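Local coordinates for protein transcriptional repressor, TetR family (Thermus thermophilus, PDB 3ANP) that binds acyl-CoA such as lauroyl-CoA and, as a TetR-family transcriptional repressor, controls fatty acid degradation, probably by binding DNA at regulatory sites, at residues E95-E100 with D160-S165; L103-F108 with W169-P174; Y109-P114 with R120-A125. All coordinates share one frame; numbering follows the deposited sequence.

Overall arrangement
After an N-terminal part that carries the predicted helix-turn-helix at 31-50, the chain enters the all-helical ligand-binding region, where all three contacts lie. Helix 82-99 supplies 95-100, helix 101-110 supplies 103-108, and the run continues through 109-114 into helix 116-125. Contact 3 comes back first, closing a short loop as 120-125 packs on 109-114. Only on helix 151-172 do the longer loops close: contact 1 at 160-165, then contact 2 at 169-174. These two cross, their segments alternating along the chain, and both enclose contact 3. Helix 151-172 is thus tied to two successive helices, while contacts 1 and 3 both border the bound lauroyl-CoA and all three reach the second subunit.

Contact 1: E95-E100 with D160-S165; sequences EGTARE and DLYFLS. With DCC (dodecyl-coa), chain E.
Y162 and T97 meet through a single short hydrogen bond, buried between two helices: the phenol OH donates to T97 OG1 at 2.7 Å. The two side chains approach from opposite directions, and OG1 lies in the plane of the tyrosine ring, at its edge. Y162 reaches across because its CG stands anti to the backbone N (chi1 156°), which carries the ring out of helix 151-172. OG1 has a second tie, a hydrogen bond to the carbonyl O of L93 one turn earlier, so the buried threonine hydroxyl is bonded both to the phenol and to the backbone, which fixes the oxygen that Y162 meets.

The same stretch of helix borders the lipid. Y162 CE2 lies 3.9 Å from CA8 of the acyl chain, F163 turns one ring face to the thioester end of the chain, at CA1 and CA2, with its CD2 3.6 Å from the ligand S, and D160 OD1 comes within 3.4 Å of CA3. D160 is in turn held by a salt bridge to R168 of the second subunit. Helix 178-191 covers the pair, L178 touching T97 and L182 touching Y162. A tyrosine pinned at its hydroxyl and touching the acyl chain along its ring makes this part of the wall of the acyl-CoA pocket in the C-terminal domain of a TetR-family repressor.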
loop_
_atom_site.group_PDB
_atom_site.type_symbol
_atom_site.label_atom_id
_atom_site.label_comp_id
_atom_site.label_asym_id
_atom_site.label_seq_id
_atom_site.Cartn_x
_atom_site.Cartn_y
_atom_site.Cartn_z
ATOM N N GLU A 95 -7.378 11.492 11.795
ATOM C CA GLU A 95 -8.521 11.646 12.677
ATOM C C GLU A 95 -9.797 11.141 12.013
ATOM O O GLU A 95 -10.563 10.381 12.605
ATOM C CB GLU A 95 -8.652 13.124 13.073
ATOM C CG GLU A 95 -7.454 13.616 13.881
ATOM C CD GLU A 95 -7.401 15.141 14.038
ATOM O OE1 GLU A 95 -8.090 15.869 13.282
ATOM O OE2 GLU A 95 -6.651 15.614 14.912
ATOM N N GLY A 96 -10.023 11.553 10.773
ATOM C CA GLY A 96 -11.224 11.125 10.074
ATOM C C GLY A 96 -11.237 9.631 9.811
ATOM O O GLY A 96 -12.281 8.987 9.882
ATOM N N THR A 97 -10.077 9.069 9.488
ATOM C CA THR A 97 -10.001 7.636 9.220
ATOM C C THR A 97 -10.368 6.846 10.464
ATOM O O THR A 97 -11.053 5.828 10.383
ATOM C CB THR A 97 -8.579 7.224 8.753
ATOM O OG1 THR A 97 -8.288 7.876 7.513
ATOM C CG2 THR A 97 -8.498 5.713 8.550
ATOM N N ALA A 98 -9.915 7.319 11.620
ATOM C CA ALA A 98 -10.215 6.641 12.874
ATOM C C ALA A 98 -11.708 6.744 13.193
ATOM O O ALA A 98 -12.320 5.790 13.670
ATOM C CB ALA A 98 -9.406 7.260 14.006
ATOM N N ARG A 99 -12.293 7.905 12.936
ATOM C CA ARG A 99 -13.718 8.098 13.213
ATOM C C ARG A 99 -14.580 7.149 12.375
ATOM O O ARG A 99 -15.556 6.582 12.867
ATOM C CB ARG A 99 -14.160 9.540 12.896
ATOM C CG ARG A 99 -13.665 10.619 13.861
ATOM C CD ARG A 99 -14.499 11.914 13.744
ATOM N NE ARG A 99 -14.326 12.585 12.453
ATOM C CZ ARG A 99 -13.274 13.330 12.135
ATOM N NH1 ARG A 99 -13.183 13.902 10.935
ATOM N NH2 ARG A 99 -12.314 13.519 13.027
ATOM N N GLU A 100 -14.207 6.984 11.110
ATOM C CA GLU A 100 -14.978 6.166 10.176
ATOM C C GLU A 100 -14.352 4.820 9.828
ATOM O O GLU A 100 -14.656 4.245 8.787
ATOM C CB GLU A 100 -15.210 6.973 8.893
ATOM C CG GLU A 100 -16.051 8.239 9.119
ATOM C CD GLU A 100 -17.497 7.908 9.446
ATOM O OE1 GLU A 100 -17.738 6.968 10.230
ATOM O OE2 GLU A 100 -18.401 8.587 8.929
ATOM N N ASP A 160 -0.244 6.668 -1.688
ATOM C CA ASP A 160 -0.159 5.209 -1.590
ATOM C C ASP A 160 0.266 4.816 -0.172
ATOM O O ASP A 160 -0.235 3.835 0.391
ATOM C CB ASP A 160 0.845 4.639 -2.604
ATOM C CG ASP A 160 0.297 4.613 -4.028
ATOM O OD1 ASP A 160 -0.937 4.509 -4.212
ATOM O OD2 ASP A 160 1.108 4.675 -4.964
ATOM N N LEU A 161 1.199 5.578 0.393
ATOM C CA LEU A 161 1.673 5.325 1.755
ATOM C C LEU A 161 0.548 5.541 2.753
ATOM O O LEU A 161 0.423 4.774 3.702
ATOM C CB LEU A 161 2.833 6.249 2.137
ATOM C CG LEU A 161 4.223 5.809 1.690
ATOM C CD1 LEU A 161 5.262 6.743 2.298
ATOM C CD2 LEU A 161 4.475 4.385 2.153
ATOM N N TYR A 162 -0.241 6.600 2.559
ATOM C CA TYR A 162 -1.371 6.858 3.462
ATOM C C TYR A 162 -2.279 5.631 3.416
ATOM O O TYR A 162 -2.724 5.115 4.452
ATOM C CB TYR A 162 -2.203 8.086 3.016
ATOM C CG TYR A 162 -3.633 8.004 3.539
ATOM C CD1 TYR A 162 -3.916 8.188 4.899
ATOM C CD2 TYR A 162 -4.679 7.623 2.700
ATOM C CE1 TYR A 162 -5.219 7.978 5.405
ATOM C CE2 TYR A 162 -5.977 7.411 3.196
ATOM C CZ TYR A 162 -6.237 7.585 4.546
ATOM O OH TYR A 162 -7.503 7.324 5.033
ATOM N N PHE A 163 -2.559 5.173 2.199
ATOM C CA PHE A 163 -3.420 4.009 2.013
ATOM C C PHE A 163 -2.948 2.764 2.763
ATOM O O PHE A 163 -3.724 2.162 3.509
ATOM C CB PHE A 163 -3.556 3.673 0.522
ATOM C CG PHE A 163 -4.214 2.346 0.267
ATOM C CD1 PHE A 163 -5.584 2.184 0.422
ATOM C CD2 PHE A 163 -3.451 1.239 -0.067
ATOM C CE1 PHE A 163 -6.176 0.926 0.252
ATOM C CE2 PHE A 163 -4.039 -0.007 -0.235
ATOM C CZ PHE A 163 -5.396 -0.160 -0.074
ATOM N N LEU A 164 -1.690 2.367 2.573
ATOM C CA LEU A 164 -1.195 1.162 3.238
ATOM C C LEU A 164 -1.164 1.335 4.752
ATOM O O LEU A 164 -1.505 0.406 5.490
ATOM C CB LEU A 164 0.196 0.781 2.734
ATOM C CG LEU A 164 0.744 -0.581 3.198
ATOM C CD1 LEU A 164 -0.181 -1.721 2.761
ATOM C CD2 LEU A 164 2.123 -0.783 2.586
ATOM N N SER A 165 -0.763 2.515 5.223
ATOM C CA SER A 165 -0.731 2.760 6.671
ATOM C C SER A 165 -2.128 2.713 7.293
ATOM O O SER A 165 -2.322 2.137 8.366
ATOM C CB SER A 165 -0.093 4.120 6.982
ATOM O OG SER A 165 1.305 4.108 6.729
HETATM C C2 DCC E . -3.232 9.158 -21.492
HETATM C C4 DCC E . -1.930 9.750 -19.676
HETATM C C5 DCC E . -2.848 10.736 -19.343
HETATM C C6 DCC E . -3.973 10.891 -20.144
HETATM C C8 DCC E . -1.252 10.768 -17.905
HETATM C C10 DCC E . -9.726 9.078 1.272
HETATM C C11 DCC E . -10.940 8.874 2.181
HETATM C C12 DCC E . -11.442 10.210 2.731
HETATM N N9 DCC E . -0.958 9.799 -18.769
HETATM N N7 DCC E . -2.402 11.344 -18.249
HETATM N N3 DCC E . -2.151 8.983 -20.753
HETATM N N1 DCC E . -4.129 10.086 -21.205
HETATM N N6 DCC E . -4.880 11.821 -19.861
HETATM C "C1'" DCC E . 0.245 8.938 -18.734
HETATM C "C2'" DCC E . 0.886 8.935 -17.349
HETATM O "O2'" DCC E . 1.572 10.171 -17.132
HETATM C "C3'" DCC E . 1.904 7.823 -17.596
HETATM O "O3'" DCC E . 3.021 8.333 -18.327
HETATM C "C4'" DCC E . 1.115 6.848 -18.475
HETATM O "O4'" DCC E . -0.079 7.546 -18.875
HETATM C "C5'" DCC E . 0.762 5.616 -17.641
HETATM O "O5'" DCC E . 0.061 6.001 -16.456
HETATM P P1 DCC E . -0.058 4.989 -15.209
HETATM O O11 DCC E . 1.257 4.369 -14.938
HETATM O O12 DCC E . -0.747 5.700 -14.108
HETATM O O6 DCC E . -1.033 3.831 -15.757
HETATM P P2 DCC E . -2.632 3.958 -15.641
HETATM O O21 DCC E . -2.965 3.118 -16.814
HETATM O O22 DCC E . -2.716 5.435 -15.593
HETATM O O7 DCC E . -2.691 3.154 -14.246
HETATM C CPA DCC E . -2.669 3.825 -12.984
HETATM C CPB DCC E . -3.778 3.272 -12.085
HETATM C CP8 DCC E . -3.764 1.742 -12.149
HETATM C CP7 DCC E . -5.131 3.805 -12.561
HETATM C CP9 DCC E . -3.533 3.726 -10.645
HETATM O OP3 DCC E . -2.547 1.229 -11.601
HETATM C CP6 DCC E . -4.963 1.171 -11.387
HETATM O OP2 DCC E . -6.052 1.042 -11.942
HETATM N NP2 DCC E . -4.736 0.847 -10.116
HETATM C CP5 DCC E . -5.794 0.286 -9.263
HETATM C CP4 DCC E . -5.532 0.650 -7.799
HETATM C CP3 DCC E . -4.192 0.083 -7.323
HETATM O OP1 DCC E . -3.166 0.262 -7.976
HETATM N NP1 DCC E . -4.232 -0.588 -6.174
HETATM C CP2 DCC E . -3.024 -1.197 -5.599
HETATM C CP1 DCC E . -2.110 -0.110 -5.026
HETATM S S DCC E . -2.795 0.695 -3.531
HETATM P P3 DCC E . 4.505 7.860 -17.918
HETATM O O31 DCC E . 5.197 8.854 -17.066
HETATM O O32 DCC E . 4.343 6.434 -17.189
HETATM O O33 DCC E . 5.272 7.590 -19.307
HETATM C CA1 DCC E . -3.616 2.094 -4.193
HETATM C CA2 DCC E . -4.002 3.238 -3.254
HETATM O OA1 DCC E . -3.885 2.152 -5.393
HETATM C CA3 DCC E . -4.303 4.515 -4.041
HETATM C CA4 DCC E . -4.603 5.702 -3.122
HETATM C CA5 DCC E . -5.841 5.472 -2.251
HETATM C CA6 DCC E . -6.223 6.769 -1.534
HETATM C CA7 DCC E . -7.510 6.596 -0.724
HETATM C CA8 DCC E . -7.958 7.928 -0.117
HETATM C CA9 DCC E . -9.204 7.736 0.751
#

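Contact 2: L103-F108 with W169-P174; sequences LLLPMF and WAAYTP
With CG turned away from the backbone N (chi1 -175°) and chi2 at 54°, L105 sends both methyls toward A170 and A171 on helix 151-172. CD1 lies 4.0 Å from A170 CB and equally 4.0 Å from A171 CB, while CD2 settles beside the backbone, 4.0 Å from A170 O. The contact is thus one branched side chain set against two small ones, wholly apolar in its side-chain part. The alanines let the helices come near: the CA atoms of L105 and A170 are 6.4 Å apart. A glycine here in place of L105 would probably open a gap beside A170 and A171, whose methyls would lose the CD1 they share.

The leucine precedes a kink, where the N of P106 makes no bond to the preceding turn; helical bonding is present again at F108, whose N reaches L104 O at 2.8 Å. On the 169-174 side, A171 CB sits over the centre of the Y172 ring, 3.8 Å above its plane, and the Y172 hydroxyl is hydrogen-bonded to N113 O of the second subunit. Around this joint, L105 also packs on L167, and F108 leans on Y162, A166 and L167 of helix 151-172. P106 and M107, a selenomethionine, touch helix 54-77, and L103 faces helix 3-25, so helix 101-110 lies between helix 151-172 and helices 3-25 and 54-77.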
loop_
_atom_site.group_PDB
_atom_site.type_symbol
_atom_site.label_atom_id
_atom_site.label_comp_id
_atom_site.label_asym_id
_atom_site.label_seq_id
_atom_site.Cartn_x
_atom_site.Cartn_y
_atom_site.Cartn_z
ATOM N N LEU A 103 -16.422 1.806 8.289
ATOM C CA LEU A 103 -16.932 2.029 6.936
ATOM C C LEU A 103 -15.782 2.103 5.933
ATOM O O LEU A 103 -15.887 1.606 4.818
ATOM C CB LEU A 103 -17.715 3.345 6.846
ATOM C CG LEU A 103 -18.984 3.473 7.685
ATOM C CD1 LEU A 103 -19.480 4.917 7.649
ATOM C CD2 LEU A 103 -20.038 2.533 7.151
ATOM N N LEU A 104 -14.687 2.743 6.320
ATOM C CA LEU A 104 -13.568 2.883 5.403
ATOM C C LEU A 104 -12.778 1.603 5.159
ATOM O O LEU A 104 -12.199 1.430 4.084
ATOM C CB LEU A 104 -12.610 3.975 5.892
ATOM C CG LEU A 104 -13.201 5.378 6.031
ATOM C CD1 LEU A 104 -12.125 6.330 6.516
ATOM C CD2 LEU A 104 -13.759 5.838 4.691
ATOM N N LEU A 105 -12.743 0.694 6.130
ATOM C CA LEU A 105 -11.949 -0.526 5.906
ATOM C C LEU A 105 -12.420 -1.316 4.665
ATOM O O LEU A 105 -11.623 -1.584 3.770
ATOM C CB LEU A 105 -11.943 -1.410 7.153
ATOM C CG LEU A 105 -11.066 -2.670 7.111
ATOM C CD1 LEU A 105 -9.645 -2.291 6.744
ATOM C CD2 LEU A 105 -11.097 -3.364 8.467
ATOM N N PRO A 106 -13.716 -1.684 4.587
ATOM C CA PRO A 106 -14.115 -2.429 3.384
ATOM C C PRO A 106 -13.925 -1.605 2.120
ATOM O O PRO A 106 -13.752 -2.142 1.024
ATOM C CB PRO A 106 -15.581 -2.787 3.655
ATOM C CG PRO A 106 -16.020 -1.763 4.682
ATOM C CD PRO A 106 -14.814 -1.647 5.569
HETATM N N MSE A 107 -13.952 -0.288 2.273
HETATM C CA MSE A 107 -13.741 0.584 1.140
HETATM C C MSE A 107 -12.284 0.464 0.671
HETATM O O MSE A 107 -12.019 0.373 -0.530
HETATM C CB MSE A 107 -14.070 2.037 1.517
HETATM C CG MSE A 107 -14.067 2.959 0.318
HETATM SE SE MSE A 107 -14.060 4.832 0.770
HETATM C CE MSE A 107 -12.241 4.960 1.386
ATOM N N PHE A 108 -11.340 0.451 1.614
ATOM C CA PHE A 108 -9.917 0.336 1.274
ATOM C C PHE A 108 -9.614 -0.966 0.516
ATOM O O PHE A 108 -8.784 -0.979 -0.388
ATOM C CB PHE A 108 -9.024 0.378 2.530
ATOM C CG PHE A 108 -8.993 1.718 3.241
ATOM C CD1 PHE A 108 -9.121 2.923 2.537
ATOM C CD2 PHE A 108 -8.777 1.769 4.623
ATOM C CE1 PHE A 108 -9.030 4.162 3.194
ATOM C CE2 PHE A 108 -8.685 3.001 5.290
ATOM C CZ PHE A 108 -8.811 4.196 4.574
ATOM N N TRP A 169 -3.509 -0.101 9.780
ATOM C CA TRP A 169 -3.925 0.421 11.072
ATOM C C TRP A 169 -5.323 -0.089 11.403
ATOM O O TRP A 169 -5.559 -0.632 12.484
ATOM C CB TRP A 169 -3.952 1.947 11.049
ATOM C CG TRP A 169 -4.496 2.554 12.327
ATOM C CD1 TRP A 169 -3.798 2.806 13.482
ATOM C CD2 TRP A 169 -5.849 2.933 12.588
ATOM N NE1 TRP A 169 -4.638 3.316 14.446
ATOM C CE2 TRP A 169 -5.902 3.406 13.929
ATOM C CE3 TRP A 169 -7.026 2.918 11.828
ATOM C CZ2 TRP A 169 -7.091 3.859 14.526
ATOM C CZ3 TRP A 169 -8.221 3.372 12.428
ATOM C CH2 TRP A 169 -8.235 3.834 13.767
ATOM N N ALA A 170 -6.244 0.097 10.460
ATOM C CA ALA A 170 -7.637 -0.298 10.648
ATOM C C ALA A 170 -7.853 -1.796 10.731
ATOM O O ALA A 170 -8.678 -2.264 11.515
ATOM C CB ALA A 170 -8.513 0.302 9.517
ATOM N N ALA A 171 -7.109 -2.554 9.937
ATOM C CA ALA A 171 -7.272 -4.000 9.924
ATOM C C ALA A 171 -6.497 -4.778 10.984
ATOM O O ALA A 171 -6.942 -5.840 11.426
ATOM C CB ALA A 171 -6.901 -4.539 8.548
ATOM N N TYR A 172 -5.351 -4.257 11.398
ATOM C CA TYR A 172 -4.514 -4.994 12.344
ATOM C C TYR A 172 -4.080 -4.315 13.634
ATOM O O TYR A 172 -3.896 -4.991 14.635
ATOM C CB TYR A 172 -3.235 -5.457 11.633
ATOM C CG TYR A 172 -3.467 -6.043 10.259
ATOM C CD1 TYR A 172 -4.290 -7.160 10.089
ATOM C CD2 TYR A 172 -2.866 -5.485 9.134
ATOM C CE1 TYR A 172 -4.509 -7.707 8.833
ATOM C CE2 TYR A 172 -3.075 -6.023 7.864
ATOM C CZ TYR A 172 -3.902 -7.137 7.723
ATOM O OH TYR A 172 -4.128 -7.675 6.482
ATOM N N THR A 173 -3.887 -2.998 13.618
ATOM C CA THR A 173 -3.394 -2.311 14.810
ATOM C C THR A 173 -4.130 -1.024 15.120
ATOM O O THR A 173 -3.518 0.043 15.209
ATOM C CB THR A 173 -1.902 -1.955 14.645
ATOM O OG1 THR A 173 -1.752 -1.021 13.569
ATOM C CG2 THR A 173 -1.080 -3.190 14.339
ATOM N N PRO A 174 -5.449 -1.101 15.323
ATOM C CA PRO A 174 -6.208 0.115 15.613
ATOM C C PRO A 174 -5.842 0.815 16.919
ATOM O O PRO A 174 -6.203 1.976 17.124
ATOM C CB PRO A 174 -7.654 -0.368 15.583
ATOM C CG PRO A 174 -7.543 -1.787 16.065
ATOM C CD PRO A 174 -6.312 -2.299 15.363
#

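Contact 3: Y109-P114 with R120-A125; sequences YELLNP and RAAFEA. With DCC (dodecyl-coa), chain E.
F123, which meets L111 across this contact, turns one ring face to the ligand: the pantoate methyl CP9 sits 3.5 Å above the centre of the ring. The ring also reaches the acyl chain, CE1 lying 3.6 Å from CA3. The guanidinium of R120 meets the other methyl, CP7, obliquely, while its NE is paired with E124 OE2 in a salt bridge. A third flat group, the N113 amide, holds E110 OE1 nearly in its own plane, although ND2 comes from above the carboxylate plane; the stronger partner of that carboxylate is R118, salt-bridged to OE2.

L111 divides its branches between protein and ligand. CD2 packs against A122 CB at 3.6 Å and against the backbone N of F123, whereas CD1 lies 3.7 Å from CA5 of the acyl chain. E110 adds its CG beside the same alanine methyl. This is a tight return between two consecutive helices, with a type I beta turn from E110 to N113 leading out of helix 101-110 and helix 116-125 folding back, and it forms part of the acyl-CoA pocket of the C-terminal domain. The turn also presents a carbonyl to the ligand: the backbone oxygen L111 O accepts a hydrogen bond from the cysteamine amide nitrogen, DCC NP1, and the L111 O to DCC NP1 distance is 2.9 Å, with an angle of 155° at the hydrogen. L112 CD2 flanks the adjoining carbon CP2, and beyond it L112 packs on L112 of the second subunit.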
loop_
_atom_site.group_PDB
_atom_site.type_symbol
_atom_site.label_atom_id
_atom_site.label_comp_id
_atom_site.label_asym_id
_atom_site.label_seq_id
_atom_site.Cartn_x
_atom_site.Cartn_y
_atom_site.Cartn_z
ATOM N N TYR A 109 -10.268 -2.062 0.883
ATOM C CA TYR A 109 -10.013 -3.327 0.186
ATOM C C TYR A 109 -10.418 -3.258 -1.282
ATOM O O TYR A 109 -9.860 -3.962 -2.118
ATOM C CB TYR A 109 -10.747 -4.490 0.869
ATOM C CG TYR A 109 -10.046 -4.968 2.108
ATOM C CD1 TYR A 109 -8.757 -5.510 2.041
ATOM C CD2 TYR A 109 -10.649 -4.853 3.355
ATOM C CE1 TYR A 109 -8.092 -5.924 3.197
ATOM C CE2 TYR A 109 -9.997 -5.260 4.507
ATOM C CZ TYR A 109 -8.721 -5.795 4.425
ATOM O OH TYR A 109 -8.096 -6.215 5.582
ATOM N N GLU A 110 -11.383 -2.401 -1.595
ATOM C CA GLU A 110 -11.849 -2.257 -2.971
ATOM C C GLU A 110 -10.727 -1.741 -3.879
ATOM O O GLU A 110 -10.708 -2.028 -5.065
ATOM C CB GLU A 110 -13.072 -1.334 -3.000
ATOM C CG GLU A 110 -13.809 -1.250 -4.312
ATOM C CD GLU A 110 -14.398 -2.576 -4.808
ATOM O OE1 GLU A 110 -14.514 -3.548 -4.036
ATOM O OE2 GLU A 110 -14.768 -2.618 -5.992
ATOM N N LEU A 111 -9.776 -0.995 -3.320
ATOM C CA LEU A 111 -8.648 -0.509 -4.108
ATOM C C LEU A 111 -7.717 -1.681 -4.444
ATOM O O LEU A 111 -6.810 -1.546 -5.254
ATOM C CB LEU A 111 -7.875 0.568 -3.328
ATOM C CG LEU A 111 -8.624 1.897 -3.279
ATOM C CD1 LEU A 111 -8.270 2.686 -2.034
ATOM C CD2 LEU A 111 -8.291 2.678 -4.554
ATOM N N LEU A 112 -7.957 -2.830 -3.819
ATOM C CA LEU A 112 -7.140 -4.016 -4.056
ATOM C C LEU A 112 -7.965 -5.112 -4.737
ATOM O O LEU A 112 -7.546 -6.271 -4.796
ATOM C CB LEU A 112 -6.583 -4.562 -2.733
ATOM C CG LEU A 112 -5.763 -3.613 -1.848
ATOM C CD1 LEU A 112 -5.433 -4.290 -0.533
ATOM C CD2 LEU A 112 -4.491 -3.194 -2.568
ATOM N N ASN A 113 -9.137 -4.749 -5.243
ATOM C CA ASN A 113 -9.988 -5.735 -5.903
ATOM C C ASN A 113 -9.233 -6.417 -7.058
ATOM O O ASN A 113 -8.638 -5.748 -7.899
ATOM C CB ASN A 113 -11.250 -5.056 -6.442
ATOM C CG ASN A 113 -12.360 -6.045 -6.721
ATOM O OD1 ASN A 113 -12.230 -6.910 -7.590
ATOM N ND2 ASN A 113 -13.458 -5.932 -5.972
ATOM N N PRO A 114 -9.234 -7.760 -7.100
ATOM C CA PRO A 114 -8.534 -8.464 -8.183
ATOM C C PRO A 114 -9.041 -8.005 -9.545
ATOM O O PRO A 114 -8.285 -7.947 -10.513
ATOM C CB PRO A 114 -8.852 -9.925 -7.908
ATOM C CG PRO A 114 -8.923 -9.964 -6.423
ATOM C CD PRO A 114 -9.710 -8.713 -6.083
ATOM N N ARG A 120 -9.714 0.144 -10.603
ATOM C CA ARG A 120 -9.579 1.421 -11.285
ATOM C C ARG A 120 -10.699 2.371 -10.875
ATOM O O ARG A 120 -10.485 3.564 -10.697
ATOM C CB ARG A 120 -9.619 1.230 -12.802
ATOM C CG ARG A 120 -9.298 2.499 -13.558
ATOM C CD ARG A 120 -9.399 2.303 -15.064
ATOM N NE ARG A 120 -8.919 3.486 -15.775
ATOM C CZ ARG A 120 -7.638 3.817 -15.903
ATOM N NH1 ARG A 120 -6.694 3.053 -15.375
ATOM N NH2 ARG A 120 -7.300 4.920 -16.552
ATOM N N ALA A 121 -11.906 1.835 -10.751
ATOM C CA ALA A 121 -13.051 2.644 -10.335
ATOM C C ALA A 121 -12.799 3.217 -8.933
ATOM O O ALA A 121 -13.076 4.384 -8.670
ATOM C CB ALA A 121 -14.313 1.787 -10.324
ATOM N N ALA A 122 -12.287 2.386 -8.035
ATOM C CA ALA A 122 -12.025 2.837 -6.670
ATOM C C ALA A 122 -10.968 3.936 -6.708
ATOM O O ALA A 122 -11.107 4.980 -6.074
ATOM C CB ALA A 122 -11.542 1.671 -5.816
ATOM N N PHE A 123 -9.917 3.699 -7.484
ATOM C CA PHE A 123 -8.838 4.662 -7.588
ATOM C C PHE A 123 -9.326 6.022 -8.087
ATOM O O PHE A 123 -8.932 7.066 -7.553
ATOM C CB PHE A 123 -7.758 4.143 -8.543
ATOM C CG PHE A 123 -6.508 4.954 -8.512
ATOM C CD1 PHE A 123 -5.526 4.696 -7.555
ATOM C CD2 PHE A 123 -6.323 6.006 -9.398
ATOM C CE1 PHE A 123 -4.372 5.484 -7.481
ATOM C CE2 PHE A 123 -5.171 6.803 -9.334
ATOM C CZ PHE A 123 -4.197 6.539 -8.373
ATOM N N GLU A 124 -10.181 6.017 -9.108
ATOM C CA GLU A 124 -10.681 7.272 -9.663
ATOM C C GLU A 124 -11.648 7.996 -8.737
ATOM O O GLU A 124 -11.764 9.221 -8.791
ATOM C CB GLU A 124 -11.360 7.035 -11.011
ATOM C CG GLU A 124 -10.399 6.561 -12.097
ATOM C CD GLU A 124 -11.065 6.482 -13.449
ATOM O OE1 GLU A 124 -11.539 7.532 -13.928
ATOM O OE2 GLU A 124 -11.120 5.383 -14.031
ATOM N N ALA A 125 -12.333 7.246 -7.885
ATOM C CA ALA A 125 -13.272 7.859 -6.952
ATOM C C ALA A 125 -12.558 8.463 -5.744
ATOM O O ALA A 125 -13.143 9.268 -5.023
ATOM C CB ALA A 125 -14.276 6.823 -6.474
HETATM C C2 DCC E . -3.232 9.158 -21.492
HETATM C C4 DCC E . -1.930 9.750 -19.676
HETATM C C5 DCC E . -2.848 10.736 -19.343
HETATM C C6 DCC E . -3.973 10.891 -20.144
HETATM C C8 DCC E . -1.252 10.768 -17.905
HETATM C C10 DCC E . -9.726 9.078 1.272
HETATM C C11 DCC E . -10.940 8.874 2.181
HETATM C C12 DCC E . -11.442 10.210 2.731
HETATM N N9 DCC E . -0.958 9.799 -18.769
HETATM N N7 DCC E . -2.402 11.344 -18.249
HETATM N N3 DCC E . -2.151 8.983 -20.753
HETATM N N1 DCC E . -4.129 10.086 -21.205
HETATM N N6 DCC E . -4.880 11.821 -19.861
HETATM C "C1'" DCC E . 0.245 8.938 -18.734
HETATM C "C2'" DCC E . 0.886 8.935 -17.349
HETATM O "O2'" DCC E . 1.572 10.171 -17.132
HETATM C "C3'" DCC E . 1.904 7.823 -17.596
HETATM O "O3'" DCC E . 3.021 8.333 -18.327
HETATM C "C4'" DCC E . 1.115 6.848 -18.475
HETATM O "O4'" DCC E . -0.079 7.546 -18.875
HETATM C "C5'" DCC E . 0.762 5.616 -17.641
HETATM O "O5'" DCC E . 0.061 6.001 -16.456
HETATM P P1 DCC E . -0.058 4.989 -15.209
HETATM O O11 DCC E . 1.257 4.369 -14.938
HETATM O O12 DCC E . -0.747 5.700 -14.108
HETATM O O6 DCC E . -1.033 3.831 -15.757
HETATM P P2 DCC E . -2.632 3.958 -15.641
HETATM O O21 DCC E . -2.965 3.118 -16.814
HETATM O O22 DCC E . -2.716 5.435 -15.593
HETATM O O7 DCC E . -2.691 3.154 -14.246
HETATM C CPA DCC E . -2.669 3.825 -12.984
HETATM C CPB DCC E . -3.778 3.272 -12.085
HETATM C CP8 DCC E . -3.764 1.742 -12.149
HETATM C CP7 DCC E . -5.131 3.805 -12.561
HETATM C CP9 DCC E . -3.533 3.726 -10.645
HETATM O OP3 DCC E . -2.547 1.229 -11.601
HETATM C CP6 DCC E . -4.963 1.171 -11.387
HETATM O OP2 DCC E . -6.052 1.042 -11.942
HETATM N NP2 DCC E . -4.736 0.847 -10.116
HETATM C CP5 DCC E . -5.794 0.286 -9.263
HETATM C CP4 DCC E . -5.532 0.650 -7.799
HETATM C CP3 DCC E . -4.192 0.083 -7.323
HETATM O OP1 DCC E . -3.166 0.262 -7.976
HETATM N NP1 DCC E . -4.232 -0.588 -6.174
HETATM C CP2 DCC E . -3.024 -1.197 -5.599
HETATM C CP1 DCC E . -2.110 -0.110 -5.026
HETATM S S DCC E . -2.795 0.695 -3.531
HETATM P P3 DCC E . 4.505 7.860 -17.918
HETATM O O31 DCC E . 5.197 8.854 -17.066
HETATM O O32 DCC E . 4.343 6.434 -17.189
HETATM O O33 DCC E . 5.272 7.590 -19.307
HETATM C CA1 DCC E . -3.616 2.094 -4.193
HETATM C CA2 DCC E . -4.002 3.238 -3.254
HETATM O OA1 DCC E . -3.885 2.152 -5.393
HETATM C CA3 DCC E . -4.303 4.515 -4.041
HETATM C CA4 DCC E . -4.603 5.702 -3.122
HETATM C CA5 DCC E . -5.841 5.472 -2.251
HETATM C CA6 DCC E . -6.223 6.769 -1.534
HETATM C CA7 DCC E . -7.510 6.596 -0.724
HETATM C CA8 DCC E . -7.958 7.928 -0.117
HETATM C CA9 DCC E . -9.204 7.736 0.751
#